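Local coordinates for D-galactonate dehydratase family member SEN1436 (Salmonella enterica subsp. enterica serovar Enteritidis, PDB 3TW9), which dehydrates D-gluconate to 2-dehydro-3-deoxy-D-gluconate with low activity in vitro, using one magnesium ion per subunit, and probably has no significant part in gluconate degradation in vivo, at residues C[61-67]-C[354-359]; C[113-117]-C[324-329]; C[35-39]-C[411-415]; C[48-52]-C[118-123]; C[347-351]-C[363-367]. One frame throughout, in Å; residues are numbered along the deposited sequence. Where two conformers were deposited one is given.

How the interactions relate
From the N terminus, strand 35-39 opens interaction 3, strand 48-52 opens interaction 4, 61-67 opens interaction 1 and helix residues 113-117 open interaction 2. Interaction 4 closes first, at 118-123, entirely within the N-terminal domain. Interaction 2 closes at 324-329, inside the span of interaction 1 and crossing interaction 4. Interaction 5 opens at 347-351, before interaction 1 closes at 354-359, and ends at 363-367, so these two cross, as do interactions 1 and 4. Interaction 3 closes last, at 411-415, and encloses all the others. Interactions 1 and 2 tie the N-terminal domain to the barrel, interaction 3 ties the capping sheet to the late segment 411-415, and interaction 5 stays within the barrel.

Interaction 1: residues C[61-67]-C[354-359]; sequences LGCATFT and DISPVG
The side chain of C63 fills the notch at the start of helix 357-369, between S356 and G359. Its CB comes to 3.5 Å from G359 N, and SG, swung opposite the backbone N (chi1 -166°), takes a hydrogen bond from S356 N at 3.4 Å. S356 is the N-cap: its OG accepts from G359 N and, weakly, from V358 N. Beside the notch V358 makes the answering bump. Its CG1 rests on the strand backbone, 3.6 Å from L61 O and 3.7 Å from G62 CA, while CG2 meets L61 CB. The contact lies where the N-terminal capping domain meets the barrel, the interface at which enolase-superfamily enzymes form their substrate pocket; D354 and the nearby Q68 are both assigned to substrate binding, and D354 OD2 bonds a glycerol. T65 lays CG2 3.7 Å from D354 O, its hydroxyl being engaged with A47 N. Next along, T67 and D354 cross at about a right angle, with T67 CG2 3.5 Å from D354 CB, and water 1 lies between them, accepting from T67 N and probably donating to D354 OD2, 2.8 Å away.

Interaction 2: residues C[113-117]-C[324-329]; sequences NNALS and VSTIGG
In this enolase-superfamily enzyme, one face of capping-domain helix 110-131, through N113, N114 and S117, lies against the 324-329 loop, which follows barrel strand 319-320 and leads into helix 330-342. N113 supplies the one clear hydrogen bond between the two: ND2 donates to T326 O over 2.8 Å, nearly straight at 163°. The acceptor lies in the plane of the N113 amide, whereas the donor is tilted 32° from the carbonyl plane of T326. V303 O also takes a bond from ND2, and OD1 receives a weak one from G109 N, so the amide is gripped at both ends.

Elsewhere backbone meets backbone at close range. G328 CA directs a C-H toward N113 O at 3.2 Å, and N114 CA does the same to S325 O at 3.4 Å. N113 O meanwhile keeps its helical bond from S117 N. Both loop glycines have positive phi, at angles that favour glycine: G328 at the turn, and G329 as the N-cap of helix 330-342, where the backbone also lies tight against S117. S117 reaches out with OG opposite its backbone N (chi1 175°), which sets the oxygen 3.1 Å from S325 CA; its hydrogen bond goes to C63 O. Just beyond, S117 CA lies 3.6 Å from G328 O, the same oxygen that accepts from W97 NE1.

Interaction 3: residues C[35-39]-C[411-415]; sequences KTILT and DIDEA
K35 and E414 approach from opposite directions and join in a salt bridge, NZ donating to OE1 at 2.8 Å. The ammonium uses the syn lone pair of OE1, which faces OE2. OE2 is taken by a second salt bridge, from K50 NZ on the neighbouring strand, so two lysines share the carboxylate and would be expected to favour its ionised form. K35 gets there because CG stands between its backbone N and carbonyl carbon (chi1 77°) and the chain beyond runs out extended. Within the other segment D411 OD1 accepts from I412 N at 2.8 Å, on the anti side of the carboxylate and 19° out of its plane. D413 then takes the N-cap position of helix 414-417, with E414 following as the first residue of that helix.

Next to this charged group, I37 places its CD1 4.1 Å from E414 CD, and the two side chains cross at about a right angle. The strand belongs to the three-stranded antiparallel sheet of the N-terminal capping domain, paired with 46-53. Its alternate residues K35, I37 and T39 point toward 411-415, a segment near the C-terminal end of the chain.

The apolar centre is I37 against I412, tip to tip, with CG2 of I37 3.9 Å from CD1 of I412. The second branches also meet, CG2 of I412 lying 4.1 Å from CD1 of I37. L61 and F389 pack on I412 as well, and T39 CG2 approaches I412 CD1 more loosely, at 4.5 Å.

Interaction 4: residues C[48-52]-C[118-123]; sequences VVKIE and GVDMAL
V49 and G118 meet where strand and helix come nearest. CG2 of the valine lies 3.6 Å from G118 CA, and its CB is equally close to G118 O, so the isopropyl group sits directly on the helix backbone. With no side chain on G118 to hold them off, the two chains approach until the CA atoms of V49 and G118 are 5.0 Å apart. The short axes are 7.7 Å apart at closest and cross at -51°.

One turn on, the surfaces part: the CA atoms of I51 and A122 are 6.3 Å from each other, and a longer side chain spans the distance. I51 holds CG1 opposite its carbonyl carbon (chi1 -68°) and extends straight from there, so CD1 ends among three helix side chains. It is 3.7 Å from A122 CB and 4.0 Å from both V119 CG1 and L123 CD2, and it also rests 3.8 Å from the backbone V119 O. The side chains meeting here are apolar, and further residues seal the contact: V49 and V119 also pack on helix 70-85, and L123 on helix 93-101.

The other side of the strand is different in kind. K50 points away from the helix and makes a cation-pi contact with Y59, and E52, partly exposed, marks the more open end. A three-stranded antiparallel sheet, here strands 31-39, 46-53 and 59-63, with helices packed on one face, 110-131 among them, is characteristic of the N-terminal capping domain of the mandelate racemase/muconate lactonizing enzyme family.

Interaction 5: residues C[347-351]-C[363-367]; sequences TAWHG and NMHLD
W349 lays its indole between T347 and L366. T347 CB stands 3.9 Å above one face and L366 CD1 3.8 Å above the opposite one, each displaced from the ring centre, and the leucine side chain crosses that of the tryptophan at about a right angle. D367 runs past the ring in the opposite direction, with its carboxylate only 18° from the indole plane and OD1 3.2 Å from W349 CD1. Water 2 holds this oxygen in place: it donates to D367 OD1 and accepts from T347 OG1 and W349 N. OD2 is bonded to Q376 NE2, so both carboxylate oxygens of this buried aspartate have a partner.

N363 reaches the loop from helix 357-369, its CG opposite the carbonyl carbon (chi1 -73°). Its ND2 donates to H350 O at 2.9 Å, coming from above the carbonyl plane, 42° out of it, rather than onto a lone pair. OD1 completes a small ring through water 3, which donates both to it and to H350 O. The backbone beside H350 is thus tied to the helix, while CB of H350 points away from it, and ND1 of the imidazole bonds to H323 ND1.

H350 is assigned to substrate binding and lies beside the metal ligand E300. The strand-loop-helix unit of 346-369, its loop, which carries pocket residues, held against the helix that follows it, belongs to the modified TIM barrel of the enolase superfamily.

Interaction 1: residues C[61-67]-C[354-359]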
# COMPACT_ATOMS: atom_id res chain seq x y z
N LEU C 61 -19.52 4.46 11.03
CA LEU C 61 -20.35 4.63 9.85
C LEU C 61 -19.53 4.40 8.59
O LEU C 61 -18.37 4.82 8.50
CB LEU C 61 -20.97 6.03 9.77
CG LEU C 61 -21.82 6.43 10.96
CD1 LEU C 61 -22.21 7.88 10.77
CD2 LEU C 61 -23.02 5.50 11.06
N GLY C 62 -20.18 3.78 7.60
CA GLY C 62 -19.55 3.50 6.33
C GLY C 62 -20.50 3.72 5.17
O GLY C 62 -21.71 3.61 5.33
N CYS C 63 -19.95 4.05 4.01
CA CYS C 63 -20.77 4.23 2.83
C CYS C 63 -20.88 2.93 2.06
O CYS C 63 -19.86 2.26 1.79
CB CYS C 63 -20.22 5.33 1.91
SG CYS C 63 -21.36 5.88 0.63
N ALA C 64 -22.12 2.61 1.66
CA ALA C 64 -22.43 1.48 0.78
C ALA C 64 -23.23 1.91 -0.44
O ALA C 64 -24.04 1.13 -0.96
CB ALA C 64 -23.19 0.37 1.58
N THR C 65 -23.02 3.14 -0.91
CA THR C 65 -23.86 3.71 -1.94
C THR C 65 -23.48 3.28 -3.36
O THR C 65 -22.55 3.87 -3.97
CB THR C 65 -23.92 5.25 -1.78
OG1 THR C 65 -24.29 5.57 -0.41
CG2 THR C 65 -24.91 5.89 -2.76
N PHE C 66 -24.15 2.23 -3.83
CA PHE C 66 -24.35 1.95 -5.25
C PHE C 66 -25.82 2.31 -5.43
O PHE C 66 -26.71 1.48 -5.22
CB PHE C 66 -24.05 0.46 -5.51
CG PHE C 66 -24.41 -0.05 -6.90
CD1 PHE C 66 -24.67 0.80 -7.97
CD2 PHE C 66 -24.44 -1.42 -7.13
CE1 PHE C 66 -24.97 0.31 -9.23
CE2 PHE C 66 -24.74 -1.93 -8.40
CZ PHE C 66 -25.02 -1.06 -9.45
N THR C 67 -26.06 3.55 -5.86
CA THR C 67 -27.43 4.11 -5.84
C THR C 67 -28.45 3.34 -6.69
O THR C 67 -29.59 3.12 -6.24
CB THR C 67 -27.43 5.63 -6.21
OG1 THR C 67 -28.69 6.21 -5.86
CG2 THR C 67 -27.23 5.86 -7.71
N ASP C 354 -24.06 10.66 -6.17
CA ASP C 354 -24.43 9.33 -5.65
C ASP C 354 -23.32 8.69 -4.81
O ASP C 354 -22.74 7.65 -5.18
CB ASP C 354 -24.97 8.40 -6.76
CG ASP C 354 -24.08 8.34 -7.98
OD1 ASP C 354 -23.69 9.38 -8.50
OD2 ASP C 354 -23.83 7.21 -8.47
N ILE C 355 -23.04 9.34 -3.68
CA ILE C 355 -22.08 8.96 -2.67
C ILE C 355 -22.61 9.65 -1.40
O ILE C 355 -23.04 10.80 -1.47
CB ILE C 355 -20.63 9.45 -3.03
CG1 ILE C 355 -19.63 9.12 -1.92
CG2 ILE C 355 -20.61 10.96 -3.36
CD1 ILE C 355 -18.13 9.33 -2.34
N SER C 356 -22.64 8.93 -0.28
CA SER C 356 -23.10 9.56 0.96
C SER C 356 -22.05 10.55 1.46
O SER C 356 -20.87 10.47 1.08
CB SER C 356 -23.43 8.51 2.02
OG SER C 356 -22.27 8.01 2.66
N PRO C 357 -22.46 11.50 2.32
CA PRO C 357 -21.42 12.32 2.94
C PRO C 357 -20.34 11.51 3.69
O PRO C 357 -19.20 11.98 3.83
CB PRO C 357 -22.23 13.21 3.89
CG PRO C 357 -23.52 13.44 3.09
CD PRO C 357 -23.82 12.03 2.60
N VAL C 358 -20.69 10.30 4.15
CA VAL C 358 -19.71 9.41 4.77
C VAL C 358 -18.65 9.00 3.71
O VAL C 358 -17.46 9.07 3.97
CB VAL C 358 -20.38 8.15 5.37
CG1 VAL C 358 -19.33 7.20 5.99
CG2 VAL C 358 -21.44 8.53 6.43
N GLY C 359 -19.10 8.56 2.54
CA GLY C 359 -18.18 8.30 1.40
C GLY C 359 -17.39 9.54 0.98
O GLY C 359 -16.22 9.44 0.60
O HOH W 1 -23.76 5.12 -6.58

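Interaction 2: residues C[113-117]-C[324-329]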
# COMPACT_ATOMS: atom_id res chain seq x y z
N ASN C 113 -19.04 -5.46 -3.41
CA ASN C 113 -18.01 -4.55 -2.91
C ASN C 113 -18.62 -3.46 -2.01
O ASN C 113 -17.98 -3.03 -1.03
CB ASN C 113 -17.27 -3.89 -4.06
CG ASN C 113 -16.44 -4.90 -4.92
OD1 ASN C 113 -16.37 -6.10 -4.65
ND2 ASN C 113 -15.84 -4.39 -5.99
N ASN C 114 -19.82 -2.99 -2.36
CA ASN C 114 -20.49 -1.93 -1.57
C ASN C 114 -20.91 -2.41 -0.19
O ASN C 114 -20.76 -1.70 0.80
CB ASN C 114 -21.65 -1.29 -2.35
CG ASN C 114 -21.19 -0.13 -3.22
OD1 ASN C 114 -20.97 -0.26 -4.43
ND2 ASN C 114 -21.04 1.02 -2.60
N ALA C 115 -21.40 -3.65 -0.12
CA ALA C 115 -21.67 -4.31 1.17
C ALA C 115 -20.43 -4.39 2.05
O ALA C 115 -20.51 -4.11 3.24
CB ALA C 115 -22.25 -5.72 0.95
N LEU C 116 -19.27 -4.72 1.46
CA LEU C 116 -18.00 -4.76 2.20
C LEU C 116 -17.53 -3.38 2.66
O LEU C 116 -17.02 -3.22 3.79
CB LEU C 116 -16.90 -5.35 1.33
CG LEU C 116 -16.82 -6.85 1.19
CD1 LEU C 116 -16.19 -7.10 -0.15
CD2 LEU C 116 -15.99 -7.42 2.33
N SER C 117 -17.70 -2.39 1.78
CA SER C 117 -17.28 -1.01 2.04
C SER C 117 -18.04 -0.40 3.21
O SER C 117 -17.46 0.29 4.02
CB SER C 117 -17.54 -0.16 0.84
OG SER C 117 -17.26 1.20 1.15
N VAL C 324 -14.83 4.67 -4.28
CA VAL C 324 -14.21 3.95 -3.15
C VAL C 324 -15.06 2.81 -2.57
O VAL C 324 -14.55 1.67 -2.33
CB VAL C 324 -13.73 4.92 -2.04
CG1 VAL C 324 -13.26 4.15 -0.81
CG2 VAL C 324 -12.58 5.79 -2.58
N SER C 325 -16.36 3.10 -2.37
CA SER C 325 -17.23 2.06 -1.84
C SER C 325 -17.41 0.89 -2.81
O SER C 325 -17.61 -0.25 -2.39
CB SER C 325 -18.59 2.60 -1.41
OG SER C 325 -19.32 3.08 -2.53
N THR C 326 -17.31 1.20 -4.10
CA THR C 326 -17.56 0.24 -5.18
C THR C 326 -16.33 -0.69 -5.46
O THR C 326 -16.45 -1.67 -6.17
CB THR C 326 -18.16 1.00 -6.41
OG1 THR C 326 -19.32 1.73 -5.97
CG2 THR C 326 -18.60 0.05 -7.51
N ILE C 327 -15.18 -0.37 -4.87
CA ILE C 327 -14.04 -1.30 -4.82
C ILE C 327 -13.85 -1.89 -3.42
O ILE C 327 -12.87 -2.58 -3.16
CB ILE C 327 -12.72 -0.67 -5.36
CG1 ILE C 327 -12.31 0.57 -4.55
CG2 ILE C 327 -12.89 -0.33 -6.85
CD1 ILE C 327 -10.91 1.08 -4.84
N GLY C 328 -14.81 -1.62 -2.52
CA GLY C 328 -14.82 -2.30 -1.23
C GLY C 328 -14.32 -1.55 -0.01
O GLY C 328 -14.05 -2.18 0.99
N GLY C 329 -14.20 -0.23 -0.09
CA GLY C 329 -13.82 0.51 1.13
C GLY C 329 -12.45 1.15 1.15
O GLY C 329 -11.72 1.15 0.15

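Interaction 3: residues C[35-39]-C[411-415]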
# COMPACT_ATOMS: atom_id res chain seq x y z
N LYS C 35 -26.44 -2.47 11.00
CA LYS C 35 -27.62 -2.11 10.21
C LYS C 35 -27.36 -1.19 9.02
O LYS C 35 -26.38 -0.43 8.99
CB LYS C 35 -28.71 -1.52 11.10
CG LYS C 35 -28.45 -0.11 11.53
CD LYS C 35 -29.61 0.45 12.34
CE LYS C 35 -29.09 1.50 13.31
NZ LYS C 35 -30.08 1.97 14.32
N THR C 36 -28.26 -1.27 8.05
CA THR C 36 -28.20 -0.50 6.83
C THR C 36 -29.25 0.58 6.92
O THR C 36 -30.44 0.29 7.02
CB THR C 36 -28.49 -1.34 5.58
OG1 THR C 36 -27.61 -2.45 5.56
CG2 THR C 36 -28.26 -0.53 4.31
N ILE C 37 -28.79 1.83 6.89
CA ILE C 37 -29.67 2.99 6.83
C ILE C 37 -29.83 3.46 5.40
O ILE C 37 -28.84 3.81 4.74
CB ILE C 37 -29.14 4.14 7.75
CG1 ILE C 37 -28.95 3.62 9.18
CG2 ILE C 37 -30.08 5.37 7.70
CD1 ILE C 37 -27.92 4.40 10.02
N LEU C 38 -31.06 3.44 4.91
CA LEU C 38 -31.36 3.92 3.57
C LEU C 38 -32.01 5.31 3.61
O LEU C 38 -33.08 5.49 4.20
CB LEU C 38 -32.25 2.93 2.83
CG LEU C 38 -31.68 1.55 2.45
CD1 LEU C 38 -32.70 0.88 1.55
CD2 LEU C 38 -30.37 1.66 1.71
N THR C 39 -31.39 6.27 2.95
CA THR C 39 -31.87 7.67 3.01
C THR C 39 -31.52 8.42 1.72
O THR C 39 -30.51 8.13 1.08
CB THR C 39 -31.31 8.41 4.29
OG1 THR C 39 -31.89 9.71 4.41
CG2 THR C 39 -29.76 8.51 4.26
N ASP C 411 -21.26 12.15 11.21
CA ASP C 411 -22.27 11.36 11.89
C ASP C 411 -23.52 11.30 11.03
O ASP C 411 -23.56 11.90 9.96
CB ASP C 411 -22.55 11.91 13.30
CG ASP C 411 -22.85 10.79 14.32
OD1 ASP C 411 -23.41 9.74 13.93
OD2 ASP C 411 -22.55 10.98 15.51
N ILE C 412 -24.51 10.53 11.48
CA ILE C 412 -25.81 10.50 10.86
C ILE C 412 -26.90 10.64 11.93
O ILE C 412 -26.79 10.06 13.02
CB ILE C 412 -26.03 9.23 9.99
CG1 ILE C 412 -27.32 9.35 9.17
CG2 ILE C 412 -25.95 7.94 10.84
CD1 ILE C 412 -27.52 8.26 8.10
N ASP C 413 -27.90 11.46 11.64
CA ASP C 413 -29.08 11.57 12.49
C ASP C 413 -30.14 10.66 11.89
O ASP C 413 -30.75 10.99 10.87
CB ASP C 413 -29.57 13.03 12.52
CG ASP C 413 -30.64 13.27 13.60
OD1 ASP C 413 -31.54 12.44 13.77
OD2 ASP C 413 -30.57 14.32 14.27
N GLU C 414 -30.37 9.53 12.55
CA GLU C 414 -31.29 8.51 12.06
C GLU C 414 -32.74 8.98 11.96
O GLU C 414 -33.44 8.61 11.02
CB GLU C 414 -31.18 7.29 12.95
CG GLU C 414 -29.82 6.62 12.84
CD GLU C 414 -29.80 5.29 13.50
OE1 GLU C 414 -30.67 4.45 13.18
OE2 GLU C 414 -28.92 5.08 14.36
N ALA C 415 -33.19 9.79 12.92
CA ALA C 415 -34.55 10.37 12.85
C ALA C 415 -34.72 11.28 11.64
O ALA C 415 -35.73 11.21 10.94
CB ALA C 415 -34.91 11.09 14.14

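Interaction 4: residues C[48-52]-C[118-123]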
# COMPACT_ATOMS: atom_id res chain seq x y z
N VAL C 48 -25.99 3.76 4.05
CA VAL C 48 -24.99 3.97 5.06
C VAL C 48 -25.12 2.83 6.06
O VAL C 48 -26.20 2.55 6.57
CB VAL C 48 -25.20 5.34 5.79
CG1 VAL C 48 -24.30 5.43 7.02
CG2 VAL C 48 -24.95 6.48 4.84
N VAL C 49 -24.00 2.16 6.31
CA VAL C 49 -23.91 1.13 7.35
C VAL C 49 -23.51 1.74 8.68
O VAL C 49 -22.53 2.48 8.75
CB VAL C 49 -22.86 0.02 6.95
CG1 VAL C 49 -22.50 -0.92 8.12
CG2 VAL C 49 -23.39 -0.81 5.80
N LYS C 50 -24.26 1.38 9.74
CA LYS C 50 -23.87 1.71 11.12
C LYS C 50 -23.52 0.45 11.86
O LYS C 50 -24.34 -0.48 11.94
CB LYS C 50 -24.99 2.45 11.85
CG LYS C 50 -24.67 2.86 13.29
CD LYS C 50 -25.73 3.82 13.77
CE LYS C 50 -25.42 4.40 15.12
NZ LYS C 50 -26.45 5.45 15.39
N ILE C 51 -22.31 0.40 12.41
CA ILE C 51 -21.87 -0.74 13.19
C ILE C 51 -21.80 -0.35 14.66
O ILE C 51 -21.02 0.53 15.02
CB ILE C 51 -20.47 -1.26 12.71
CG1 ILE C 51 -20.59 -1.86 11.30
CG2 ILE C 51 -19.91 -2.31 13.67
CD1 ILE C 51 -19.32 -2.50 10.81
N GLU C 52 -22.61 -0.99 15.49
CA GLU C 52 -22.59 -0.72 16.92
C GLU C 52 -21.67 -1.69 17.65
O GLU C 52 -21.45 -2.83 17.22
CB GLU C 52 -24.01 -0.77 17.51
CG GLU C 52 -24.87 0.43 17.11
CD GLU C 52 -26.29 0.32 17.61
OE1 GLU C 52 -26.75 -0.81 17.85
OE2 GLU C 52 -26.95 1.37 17.75
N GLY C 118 -19.35 -0.66 3.29
CA GLY C 118 -20.11 -0.13 4.43
C GLY C 118 -19.48 -0.56 5.74
O GLY C 118 -19.26 0.26 6.65
N VAL C 119 -19.16 -1.83 5.83
CA VAL C 119 -18.51 -2.41 6.97
C VAL C 119 -17.08 -1.89 7.16
O VAL C 119 -16.73 -1.44 8.25
CB VAL C 119 -18.50 -3.96 6.83
CG1 VAL C 119 -17.64 -4.62 7.87
CG2 VAL C 119 -19.94 -4.51 6.85
N ASP C 120 -16.26 -1.93 6.10
CA ASP C 120 -14.86 -1.55 6.20
C ASP C 120 -14.69 -0.10 6.67
O ASP C 120 -13.89 0.18 7.59
CB ASP C 120 -14.17 -1.75 4.84
CG ASP C 120 -12.70 -1.44 4.89
OD1 ASP C 120 -11.95 -2.27 5.43
OD2 ASP C 120 -12.31 -0.35 4.41
N MET C 121 -15.43 0.80 6.05
CA MET C 121 -15.37 2.22 6.40
C MET C 121 -15.82 2.43 7.86
O MET C 121 -15.18 3.18 8.60
CB MET C 121 -16.24 3.07 5.48
CG MET C 121 -15.77 3.20 4.05
SD MET C 121 -16.67 4.55 3.32
CE MET C 121 -16.17 4.36 1.62
N ALA C 122 -16.91 1.76 8.27
CA ALA C 122 -17.39 1.85 9.67
C ALA C 122 -16.33 1.40 10.64
O ALA C 122 -16.13 2.02 11.67
CB ALA C 122 -18.65 1.04 9.86
N LEU C 123 -15.61 0.33 10.30
CA LEU C 123 -14.54 -0.16 11.18
C LEU C 123 -13.37 0.82 11.29
O LEU C 123 -12.82 1.00 12.37
CB LEU C 123 -14.01 -1.53 10.71
CG LEU C 123 -15.04 -2.66 10.74
CD1 LEU C 123 -14.44 -3.95 10.21
CD2 LEU C 123 -15.60 -2.91 12.14

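Interaction 5: residues C[347-351]-C[363-367]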
# COMPACT_ATOMS: atom_id res chain seq x y z
N THR C 347 -4.28 9.83 -7.53
CA THR C 347 -5.66 9.45 -7.20
C THR C 347 -6.68 10.50 -7.62
O THR C 347 -6.40 11.69 -7.62
CB THR C 347 -5.79 9.10 -5.71
OG1 THR C 347 -5.66 10.30 -4.93
CG2 THR C 347 -4.74 8.07 -5.31
N ALA C 348 -7.86 10.05 -8.04
CA ALA C 348 -8.95 10.98 -8.38
C ALA C 348 -10.25 10.28 -8.04
O ALA C 348 -11.10 10.04 -8.91
CB ALA C 348 -8.89 11.42 -9.83
N TRP C 349 -10.44 10.02 -6.75
CA TRP C 349 -11.62 9.21 -6.33
C TRP C 349 -12.91 9.82 -6.84
O TRP C 349 -13.06 11.06 -6.89
CB TRP C 349 -11.69 9.11 -4.83
CG TRP C 349 -10.44 8.61 -4.20
CD1 TRP C 349 -9.72 9.24 -3.21
CD2 TRP C 349 -9.75 7.36 -4.47
NE1 TRP C 349 -8.63 8.46 -2.86
CE2 TRP C 349 -8.63 7.31 -3.60
CE3 TRP C 349 -9.98 6.28 -5.36
CZ2 TRP C 349 -7.72 6.23 -3.59
CZ3 TRP C 349 -9.06 5.20 -5.36
CH2 TRP C 349 -7.96 5.18 -4.46
N HIS C 350 -13.85 8.95 -7.21
CA HIS C 350 -15.12 9.38 -7.74
C HIS C 350 -15.88 10.21 -6.70
O HIS C 350 -15.98 9.80 -5.56
CB HIS C 350 -15.94 8.18 -8.17
CG HIS C 350 -17.05 8.51 -9.11
ND1 HIS C 350 -18.22 7.77 -9.16
CD2 HIS C 350 -17.19 9.50 -10.02
CE1 HIS C 350 -19.02 8.30 -10.07
NE2 HIS C 350 -18.42 9.33 -10.62
N GLY C 351 -16.35 11.39 -7.13
CA GLY C 351 -17.08 12.31 -6.23
C GLY C 351 -18.35 12.88 -6.85
O GLY C 351 -18.47 14.11 -7.05
N ASN C 363 -13.26 9.48 0.95
CA ASN C 363 -12.41 9.99 -0.18
C ASN C 363 -11.39 10.96 0.34
O ASN C 363 -10.24 10.91 -0.03
CB ASN C 363 -13.20 10.78 -1.24
CG ASN C 363 -14.10 9.91 -2.14
OD1 ASN C 363 -14.12 8.67 -2.08
ND2 ASN C 363 -14.85 10.59 -3.00
N MET C 364 -11.82 11.89 1.20
CA MET C 364 -10.96 12.99 1.59
C MET C 364 -9.92 12.60 2.63
O MET C 364 -8.82 13.13 2.61
CB MET C 364 -11.82 14.19 2.03
CG MET C 364 -12.53 14.84 0.84
SD MET C 364 -13.60 16.19 1.38
CE MET C 364 -14.23 16.75 -0.20
N HIS C 365 -10.24 11.67 3.52
CA HIS C 365 -9.23 11.08 4.42
C HIS C 365 -8.14 10.32 3.66
O HIS C 365 -6.96 10.40 4.01
CB HIS C 365 -9.86 10.17 5.48
CG HIS C 365 -10.54 10.92 6.58
ND1 HIS C 365 -9.92 11.21 7.77
CD2 HIS C 365 -11.77 11.49 6.65
CE1 HIS C 365 -10.74 11.90 8.54
NE2 HIS C 365 -11.86 12.10 7.88
N LEU C 366 -8.54 9.58 2.64
CA LEU C 366 -7.56 9.02 1.71
C LEU C 366 -6.75 10.15 1.05
O LEU C 366 -5.52 10.10 1.04
CB LEU C 366 -8.27 8.17 0.66
CG LEU C 366 -8.87 6.85 1.20
CD1 LEU C 366 -9.86 6.33 0.21
CD2 LEU C 366 -7.80 5.79 1.48
N ASP C 367 -7.44 11.16 0.52
CA ASP C 367 -6.81 12.26 -0.21
C ASP C 367 -5.73 12.94 0.65
O ASP C 367 -4.64 13.22 0.17
CB ASP C 367 -7.84 13.34 -0.53
CG ASP C 367 -8.79 12.94 -1.62
OD1 ASP C 367 -8.45 12.06 -2.47
OD2 ASP C 367 -9.88 13.54 -1.66
O HOH W 2 -8.23 11.47 -5.12
O HOH W 3 -15.50 7.41 -4.15